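Local coordinates for protein-glutamine gamma-glutamyltransferase (Pseudomonas aeruginosa PAO1, PDB 6G49), which displays transglutaminase activity in vitro through its periplasmic domain, part of which forms this chain, and is critical for the viability of the bacterium, at residues 90-95 and 136-141; 125-130 and 156-161. One frame throughout, in Å; residues are numbered along the deposited sequence.

Contact 1 of 2, residues 90-95 and 136-141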
ATOM      1  N   PRO A  90      -7.314 -12.966   7.037  1.00 25.72           N
ATOM      2  CA  PRO A  90      -8.184 -13.660   6.082  1.00 28.81           C
ATOM      3  C   PRO A  90      -9.230 -12.758   5.435  1.00 25.58           C
ATOM      4  O   PRO A  90      -9.745 -11.855   6.069  1.00 27.24           O
ATOM      5  CB  PRO A  90      -8.847 -14.737   6.937  1.00 29.51           C
ATOM      6  CG  PRO A  90      -8.024 -14.826   8.181  1.00 29.45           C
ATOM      7  CD  PRO A  90      -7.375 -13.462   8.407  1.00 27.87           C
ATOM      8  N   GLN A  91      -9.617 -13.043   4.173  1.00 30.60           N
ATOM      9  CA  GLN A  91     -10.556 -12.189   3.412  0.76 26.47           C
ATOM     10  C   GLN A  91     -11.739 -13.051   2.924  1.00 28.35           C
ATOM     11  O   GLN A  91     -11.647 -14.302   2.931  1.00 32.32           O
ATOM     12  CB  GLN A  91      -9.887 -11.535   2.186  0.76 26.19           C
ATOM     13  CG  GLN A  91      -8.622 -10.705   2.498  0.76 24.41           C
ATOM     14  CD  GLN A  91      -8.920  -9.484   3.347  0.76 22.84           C
ATOM     15  OE1 GLN A  91      -9.978  -8.869   3.244  0.76 22.46           O
ATOM     16  NE2 GLN A  91      -8.010  -9.175   4.259  0.76 21.27           N
ATOM     17  N   TRP A  92     -12.780 -12.377   2.420  1.00 31.66           N
ATOM     18  CA  TRP A  92     -13.908 -13.017   1.722  1.00 36.87           C
ATOM     19  C   TRP A  92     -14.023 -12.332   0.352  1.00 42.21           C
ATOM     20  O   TRP A  92     -13.168 -11.561  -0.017  1.00 30.47           O
ATOM     21  CB  TRP A  92     -15.204 -12.957   2.553  1.00 41.23           C
ATOM     22  CG  TRP A  92     -15.559 -11.613   3.128  1.00 37.42           C
ATOM     23  CD1 TRP A  92     -16.370 -10.663   2.559  1.00 36.90           C
ATOM     24  CD2 TRP A  92     -15.177 -11.076   4.415  1.00 43.99           C
ATOM     25  NE1 TRP A  92     -16.510  -9.585   3.394  1.00 41.85           N
ATOM     26  CE2 TRP A  92     -15.769  -9.791   4.522  1.00 41.73           C
ATOM     27  CE3 TRP A  92     -14.364 -11.531   5.466  1.00 57.41           C
ATOM     28  CZ2 TRP A  92     -15.573  -8.972   5.637  1.00 49.18           C
ATOM     29  CZ3 TRP A  92     -14.185 -10.724   6.571  1.00 49.74           C
ATOM     30  CH2 TRP A  92     -14.781  -9.466   6.649  1.00 51.45           C
ATOM     31  N   SER A  93     -15.066 -12.632  -0.412  1.00 44.25           N
ATOM     32  CA  SER A  93     -15.215 -12.094  -1.776  1.00 44.76           C
ATOM     33  C   SER A  93     -15.440 -10.574  -1.751  1.00 45.01           C
ATOM     34  O   SER A  93     -16.119 -10.041  -0.865  1.00 41.94           O
ATOM     35  CB  SER A  93     -16.323 -12.794  -2.530  1.00 43.35           C
ATOM     36  OG  SER A  93     -16.406 -12.269  -3.852  1.00 50.01           O
ATOM     37  N   GLY A  94     -14.821  -9.857  -2.709  1.00 36.06           N
ATOM     38  CA  GLY A  94     -15.105  -8.433  -2.929  1.00 40.10           C
ATOM     39  C   GLY A  94     -15.738  -8.145  -4.292  1.00 44.88           C
ATOM     40  O   GLY A  94     -15.935  -7.004  -4.628  1.00 38.26           O
ATOM     41  N   GLU A  95     -16.103  -9.183  -5.058  1.00 53.01           N
ATOM     42  CA  GLU A  95     -16.640  -9.062  -6.414  0.61 57.72           C
ATOM     43  C   GLU A  95     -18.174  -8.907  -6.361  1.00 56.12           C
ATOM     44  O   GLU A  95     -18.871  -9.810  -6.802  1.00 62.85           O
ATOM     45  CB  GLU A  95     -16.194 -10.313  -7.185  0.61 53.81           C
ATOM     46  CG  GLU A  95     -16.469 -10.273  -8.682  0.61 52.74           C
ATOM     47  CD  GLU A  95     -15.707  -9.216  -9.460  0.61 48.64           C
ATOM     48  OE1 GLU A  95     -14.924  -8.472  -8.859  0.61 34.07           O
ATOM     49  OE2 GLU A  95     -15.928  -9.124 -10.669  0.61 48.83           O
ATOM     50  N   LEU A 136     -11.109 -11.053  -6.859  1.00 24.39           N
ATOM     51  CA  LEU A 136     -10.970  -9.799  -6.149  1.00 24.84           C
ATOM     52  C   LEU A 136     -11.569  -9.998  -4.759  1.00 24.84           C
ATOM     53  O   LEU A 136     -12.770 -10.306  -4.619  1.00 26.51           O
ATOM     54  CB  LEU A 136     -11.673  -8.686  -6.901  1.00 27.19           C
ATOM     55  CG  LEU A 136     -11.540  -7.302  -6.296  1.00 25.49           C
ATOM     56  CD1 LEU A 136     -10.141  -6.779  -6.481  1.00 24.54           C
ATOM     57  CD2 LEU A 136     -12.577  -6.347  -6.875  1.00 26.01           C
ATOM     58  N   MET A 137     -10.747  -9.831  -3.733  1.00 23.30           N
ATOM     59  CA  MET A 137     -11.192 -10.095  -2.354  1.00 23.44           C
ATOM     60  C   MET A 137     -11.754  -8.811  -1.727  1.00 24.96           C
ATOM     61  O   MET A 137     -11.760  -7.714  -2.329  1.00 23.60           O
ATOM     62  CB  MET A 137     -10.043 -10.696  -1.532  1.00 24.50           C
ATOM     63  CG  MET A 137      -9.380 -11.915  -2.136  1.00 25.66           C
ATOM     64  SD  MET A 137     -10.610 -13.235  -2.518  1.00 28.38           S
ATOM     65  CE  MET A 137     -10.822 -13.815  -0.830  1.00 31.12           C
ATOM     66  N   SER A 138     -12.254  -8.933  -0.482  1.00 25.00           N
ATOM     67  CA  SER A 138     -12.956  -7.883   0.204  1.00 28.54           C
ATOM     68  C   SER A 138     -12.067  -6.653   0.453  1.00 28.58           C
ATOM     69  O   SER A 138     -12.614  -5.564   0.567  1.00 29.03           O
ATOM     70  CB  SER A 138     -13.538  -8.377   1.556  1.00 22.95           C
ATOM     71  OG  SER A 138     -12.682  -9.260   2.265  1.00 30.51           O
ATOM     72  N   ASP A 139     -10.730  -6.836   0.478  1.00 23.53           N
ATOM     73  CA  ASP A 139      -9.791  -5.736   0.678  1.00 23.60           C
ATOM     74  C   ASP A 139      -9.210  -5.248  -0.670  1.00 25.10           C
ATOM     75  O   ASP A 139      -8.127  -4.601  -0.683  1.00 24.22           O
ATOM     76  CB  ASP A 139      -8.689  -6.152   1.645  1.00 21.28           C
ATOM     77  CG  ASP A 139      -7.748  -7.203   1.081  1.00 20.54           C
ATOM     78  OD1 ASP A 139      -8.187  -7.900   0.092  1.00 23.08           O
ATOM     79  OD2 ASP A 139      -6.636  -7.381   1.624  1.00 23.79           O
ATOM     80  N   PHE A 140      -9.866  -5.633  -1.783  1.00 21.34           N
ATOM     81  CA  PHE A 140      -9.558  -5.148  -3.137  1.00 22.74           C
ATOM     82  C   PHE A 140      -8.181  -5.628  -3.585  1.00 23.28           C
ATOM     83  O   PHE A 140      -7.571  -4.972  -4.393  1.00 25.23           O
ATOM     84  CB  PHE A 140      -9.651  -3.629  -3.200  1.00 24.13           C
ATOM     85  CG  PHE A 140     -11.021  -3.112  -2.836  1.00 24.39           C
ATOM     86  CD1 PHE A 140     -12.040  -3.152  -3.765  1.00 29.80           C
ATOM     87  CD2 PHE A 140     -11.330  -2.722  -1.541  1.00 25.71           C
ATOM     88  CE1 PHE A 140     -13.342  -2.801  -3.424  1.00 30.67           C
ATOM     89  CE2 PHE A 140     -12.625  -2.371  -1.209  1.00 27.67           C
ATOM     90  CZ  PHE A 140     -13.619  -2.400  -2.149  1.00 29.32           C
ATOM     91  N   HIS A 141      -7.724  -6.777  -3.126  1.00 22.02           N
ATOM     92  CA  HIS A 141      -6.543  -7.408  -3.709  1.00 21.66           C
ATOM     93  C   HIS A 141      -6.981  -8.698  -4.404  1.00 20.16           C
ATOM     94  O   HIS A 141      -7.996  -9.277  -4.070  1.00 22.95           O
ATOM     95  CB  HIS A 141      -5.470  -7.667  -2.634  1.00 19.60           C
ATOM     96  CG  HIS A 141      -5.491  -9.020  -2.029  1.00 19.90           C
ATOM     97  ND1 HIS A 141      -6.370  -9.346  -1.030  1.00 21.39           N
ATOM     98  CD2 HIS A 141      -4.735 -10.121  -2.224  1.00 22.38           C
ATOM     99  CE1 HIS A 141      -6.171 -10.610  -0.671  1.00 21.94           C
ATOM    100  NE2 HIS A 141      -5.181 -11.125  -1.397  1.00 22.44           N
TER
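Ser-138 meets Gln-91 and Trp-92 with both its side-chain atoms. With OG wedged between its own backbone N and carbonyl carbon (chi1 39°), the hydroxyl points to Gln-91 OE1 and Trp-92 N. It gives a hydrogen bond to Gln-91 OE1 (2.9 Å), in the carbonyl plane and on a lone pair, and takes one from Trp-92 N (3.1 Å) that is nearly straight at 166°. Ser-138 CB lies over a face of the indole, 3.8 Å from the centroid of the Trp-92 five-membered ring, a CH-pi contact. Alongside, the flat end of Gln-91 stacks on the carboxylate of Asp-139, their planes only 6° apart, with CD above CG at 3.4 Å. Each end is tethered elsewhere, Gln-91 NE2 to Glu-79 and Asp-139 OD2 to Thr-77. Asp-139 OD1, lying in the plane of the imidazole, receives the bond from His-141 ND1 (2.6 Å) on its syn lone pair. Backbone bonds from Ser-138 N to Trp-92 O and from Gly-94 N to Leu-136 O, both 2.8 Å, join the two segments, and Gly-94 CA makes a CA-H...O contact with Met-137 O (3.5 Å). Met-137 to Phe-140 is a type I beta turn. The contact thus fastens the loop following strand 86-87 to the turn linking strands 134-136 and 142-144, with helix 170-175 against Trp-92 and strand 72-81 beside Gln-91 and His-141.

Contact 2 of 2, residues 125-130 and 156-161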
ATOM      1  N   ASP A 125      -5.353  -0.727  -8.613  1.00 22.54           N
ATOM      2  CA  ASP A 125      -6.698  -0.766  -8.024  0.50 21.67           C
ATOM      3  C   ASP A 125      -7.663  -0.033  -8.974  1.00 23.48           C
ATOM      4  O   ASP A 125      -7.255   0.849  -9.703  1.00 22.91           O
ATOM      5  CB  ASP A 125      -6.644  -0.104  -6.631  0.50 22.36           C
ATOM      6  CG  ASP A 125      -7.725  -0.499  -5.646  0.50 20.84           C
ATOM      7  OD1 ASP A 125      -8.124  -1.657  -5.646  0.50 20.66           O
ATOM      8  OD2 ASP A 125      -8.117   0.384  -4.837  0.50 25.85           O
ATOM      9  N   VAL A 126      -8.965  -0.443  -9.029  1.00 22.33           N
ATOM     10  CA  VAL A 126      -9.527  -1.699  -8.630  1.00 21.80           C
ATOM     11  C   VAL A 126      -9.462  -2.605  -9.870  1.00 23.18           C
ATOM     12  O   VAL A 126      -9.927  -2.200 -10.963  1.00 24.02           O
ATOM     13  CB  VAL A 126     -10.982  -1.546  -8.167  1.00 24.65           C
ATOM     14  CG1 VAL A 126     -11.655  -2.888  -8.011  1.00 23.81           C
ATOM     15  CG2 VAL A 126     -11.046  -0.776  -6.856  1.00 24.10           C
ATOM     16  N   ALA A 127      -8.950  -3.809  -9.686  1.00 20.18           N
ATOM     17  CA  ALA A 127      -8.617  -4.673 -10.803  1.00 20.61           C
ATOM     18  C   ALA A 127      -9.647  -5.779 -11.004  1.00 22.08           C
ATOM     19  O   ALA A 127     -10.229  -6.347 -10.081  1.00 23.67           O
ATOM     20  CB  ALA A 127      -7.270  -5.319 -10.622  1.00 22.91           C
ATOM     21  N   GLN A 128      -9.771  -6.150 -12.299  1.00 22.63           N
ATOM     22  CA  GLN A 128     -10.412  -7.376 -12.780  1.00 22.50           C
ATOM     23  C   GLN A 128      -9.446  -8.088 -13.746  1.00 21.78           C
ATOM     24  O   GLN A 128      -8.687  -7.389 -14.437  1.00 25.80           O
ATOM     25  CB  GLN A 128     -11.710  -7.050 -13.532  1.00 26.53           C
ATOM     26  CG  GLN A 128     -12.668  -6.211 -12.723  1.00 28.47           C
ATOM     27  CD  GLN A 128     -13.439  -7.010 -11.717  1.00 37.33           C
ATOM     28  OE1 GLN A 128     -14.597  -7.332 -11.988  1.00 38.00           O
ATOM     29  NE2 GLN A 128     -12.832  -7.295 -10.545  1.00 32.49           N
ATOM     30  N   THR A 129      -9.419  -9.426 -13.762  1.00 23.62           N
ATOM     31  CA  THR A 129      -8.493 -10.139 -14.638  1.00 23.77           C
ATOM     32  C   THR A 129      -9.291 -11.191 -15.398  1.00 26.57           C
ATOM     33  O   THR A 129     -10.446 -11.477 -15.073  1.00 25.72           O
ATOM     34  CB  THR A 129      -7.326 -10.837 -13.917  1.00 24.37           C
ATOM     35  OG1 THR A 129      -7.774 -12.068 -13.354  1.00 26.25           O
ATOM     36  CG2 THR A 129      -6.719  -9.945 -12.844  1.00 26.78           C
ATOM     37  N   ASP A 130      -8.614 -11.783 -16.371  1.00 27.43           N
ATOM     38  CA  ASP A 130      -9.159 -12.918 -17.110  1.00 28.79           C
ATOM     39  C   ASP A 130      -8.802 -14.272 -16.482  1.00 32.33           C
ATOM     40  O   ASP A 130      -8.958 -15.330 -17.129  1.00 30.16           O
ATOM     41  CB  ASP A 130      -8.638 -12.866 -18.550  1.00 27.94           C
ATOM     42  CG  ASP A 130      -7.143 -13.133 -18.701  1.00 31.78           C
ATOM     43  OD1 ASP A 130      -6.335 -12.944 -17.741  1.00 26.40           O
ATOM     44  OD2 ASP A 130      -6.732 -13.540 -19.807  1.00 31.20           O
ATOM     45  N   VAL A 156      -5.562  -7.649 -17.606  1.00 21.14           N
ATOM     46  CA  VAL A 156      -6.179  -6.846 -16.538  1.00 22.29           C
ATOM     47  C   VAL A 156      -6.964  -5.672 -17.138  1.00 22.51           C
ATOM     48  O   VAL A 156      -6.471  -5.031 -18.063  1.00 23.11           O
ATOM     49  CB  VAL A 156      -5.119  -6.306 -15.569  1.00 21.90           C
ATOM     50  CG1 VAL A 156      -5.761  -5.597 -14.380  1.00 21.42           C
ATOM     51  CG2 VAL A 156      -4.152  -7.421 -15.119  1.00 21.72           C
ATOM     52  N   SER A 157      -8.058  -5.320 -16.445  1.00 21.20           N
ATOM     53  CA  SER A 157      -8.729  -4.057 -16.527  1.00 22.10           C
ATOM     54  C   SER A 157      -8.792  -3.461 -15.115  1.00 21.02           C
ATOM     55  O   SER A 157      -9.232  -4.150 -14.206  1.00 21.93           O
ATOM     56  CB  SER A 157     -10.148  -4.211 -17.052  1.00 27.49           C
ATOM     57  OG  SER A 157     -10.131  -4.540 -18.438  1.00 27.33           O
ATOM     58  N   SER A 158      -8.393  -2.205 -14.993  1.00 20.78           N
ATOM     59  CA  SER A 158      -8.451  -1.493 -13.685  1.00 21.17           C
ATOM     60  C   SER A 158      -9.266  -0.203 -13.838  1.00 23.89           C
ATOM     61  O   SER A 158      -9.128   0.524 -14.814  1.00 24.59           O
ATOM     62  CB  SER A 158      -7.055  -1.183 -13.240  1.00 21.15           C
ATOM     63  OG  SER A 158      -6.342  -2.359 -12.883  1.00 21.14           O
ATOM     64  N   TRP A 159      -9.945   0.156 -12.740  1.00 23.17           N
ATOM     65  CA  TRP A 159     -10.681   1.400 -12.588  1.00 23.54           C
ATOM     66  C   TRP A 159     -10.131   2.162 -11.393  1.00 22.94           C
ATOM     67  O   TRP A 159     -10.589   1.947 -10.261  1.00 22.15           O
ATOM     68  CB  TRP A 159     -12.152   1.072 -12.341  1.00 27.81           C
ATOM     69  CG  TRP A 159     -12.875   0.637 -13.579  1.00 27.59           C
ATOM     70  CD1 TRP A 159     -13.638   1.430 -14.400  1.00 30.09           C
ATOM     71  CD2 TRP A 159     -12.896  -0.683 -14.150  1.00 27.40           C
ATOM     72  NE1 TRP A 159     -14.089   0.697 -15.466  1.00 31.76           N
ATOM     73  CE2 TRP A 159     -13.697  -0.610 -15.319  1.00 30.88           C
ATOM     74  CE3 TRP A 159     -12.385  -1.932 -13.774  1.00 27.59           C
ATOM     75  CZ2 TRP A 159     -13.939  -1.730 -16.115  1.00 31.22           C
ATOM     76  CZ3 TRP A 159     -12.618  -3.037 -14.577  1.00 29.25           C
ATOM     77  CH2 TRP A 159     -13.364  -2.924 -15.745  1.00 28.26           C
ATOM     78  N   PRO A 160      -9.115   3.009 -11.592  1.00 24.32           N
ATOM     79  CA  PRO A 160      -8.439   3.657 -10.477  1.00 23.27           C
ATOM     80  C   PRO A 160      -9.380   4.587  -9.687  1.00 25.15           C
ATOM     81  O   PRO A 160      -9.106   4.871  -8.519  1.00 25.88           O
ATOM     82  CB  PRO A 160      -7.343   4.465 -11.159  1.00 26.95           C
ATOM     83  CG  PRO A 160      -7.041   3.658 -12.407  1.00 29.94           C
ATOM     84  CD  PRO A 160      -8.421   3.228 -12.876  1.00 25.59           C
ATOM     85  N   GLN A 161     -10.425   5.083 -10.353  1.00 25.76           N
ATOM     86  CA  GLN A 161     -11.412   6.035  -9.715  1.00 25.64           C
ATOM     87  C   GLN A 161     -12.618   5.307  -9.144  1.00 28.38           C
ATOM     88  O   GLN A 161     -13.578   5.958  -8.718  1.00 27.07           O
ATOM     89  CB  GLN A 161     -11.831   7.085 -10.746  1.00 29.24           C
ATOM     90  CG  GLN A 161     -10.668   7.953 -11.153  1.00 34.47           C
ATOM     91  CD  GLN A 161     -11.047   9.057 -12.112  1.00 43.45           C
ATOM     92  OE1 GLN A 161     -12.213   9.372 -12.313  1.00 45.68           O
ATOM     93  NE2 GLN A 161     -10.035   9.656 -12.699  1.00 43.89           N
TER
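Gln-128 turns CG away from its carbonyl carbon (chi1 -54°) and Trp-159 does the same with its ring (chi1 -76°), which brings Gln-128 CG to 3.7 Å from Trp-159 CZ3. The chain of Gln-128 then bends at chi2 (-79°) and folds NE2 back onto Ala-127 O of its own strand at 2.8 Å; NE2 probably also hydrogen-bonds Glu-95 OE1. The same indole sets its edge against Val-126 O, which lies in the ring plane 3.7 Å from Trp-159 CE3. Beneath these side chains the backbones pair antiparallel. Gln-128 and Ser-157 form a hydrogen-bonded pair, from Gln-128 N to Ser-157 O at 2.8 Å and from Ser-157 N to Gln-128 O at 3.0 Å. Val-126 and Trp-159, just before strand 127-129 and just after strand 152-158, exchange two further bonds, although Val-126 N sits above the carbonyl plane of Trp-159. The peptide bond before Val-126 is cis. On the other face Ala-127 CB meets Val-156 CG1 at 4.1 Å, beside Ser-158, whose OG is bonded to Leu-124 O and Tyr-109. Strand 127-129 is one of the two outermost strands of its antiparallel sheet within this chain; strand 152-158 separates it from 107-113, while Trp-100 of strand 100-101 packs against Val-126, Gln-128 and Trp-159.

In the fold
From the N terminus the chain first passes 90-95, in the loop after strand 86-87, then runs through strands 100-101, 107-113 and 120-124 to 125-130. It next reaches the turn at 136-141, which closes contact 1 around 40 intervening residues, and finally 156-161, which closes contact 2 around 25. The two closures therefore cross rather than nest. Their centres lie 13 Å apart, and they touch through Leu-136 against Val-126 and Phe-140 against Asp-125. Contact 2 belongs to the six-stranded sheet, whereas contact 1 sits at the turn between two strands of the ten-stranded sheet, away from the probable catalytic residues Cys-243, His-287 and Asp-303.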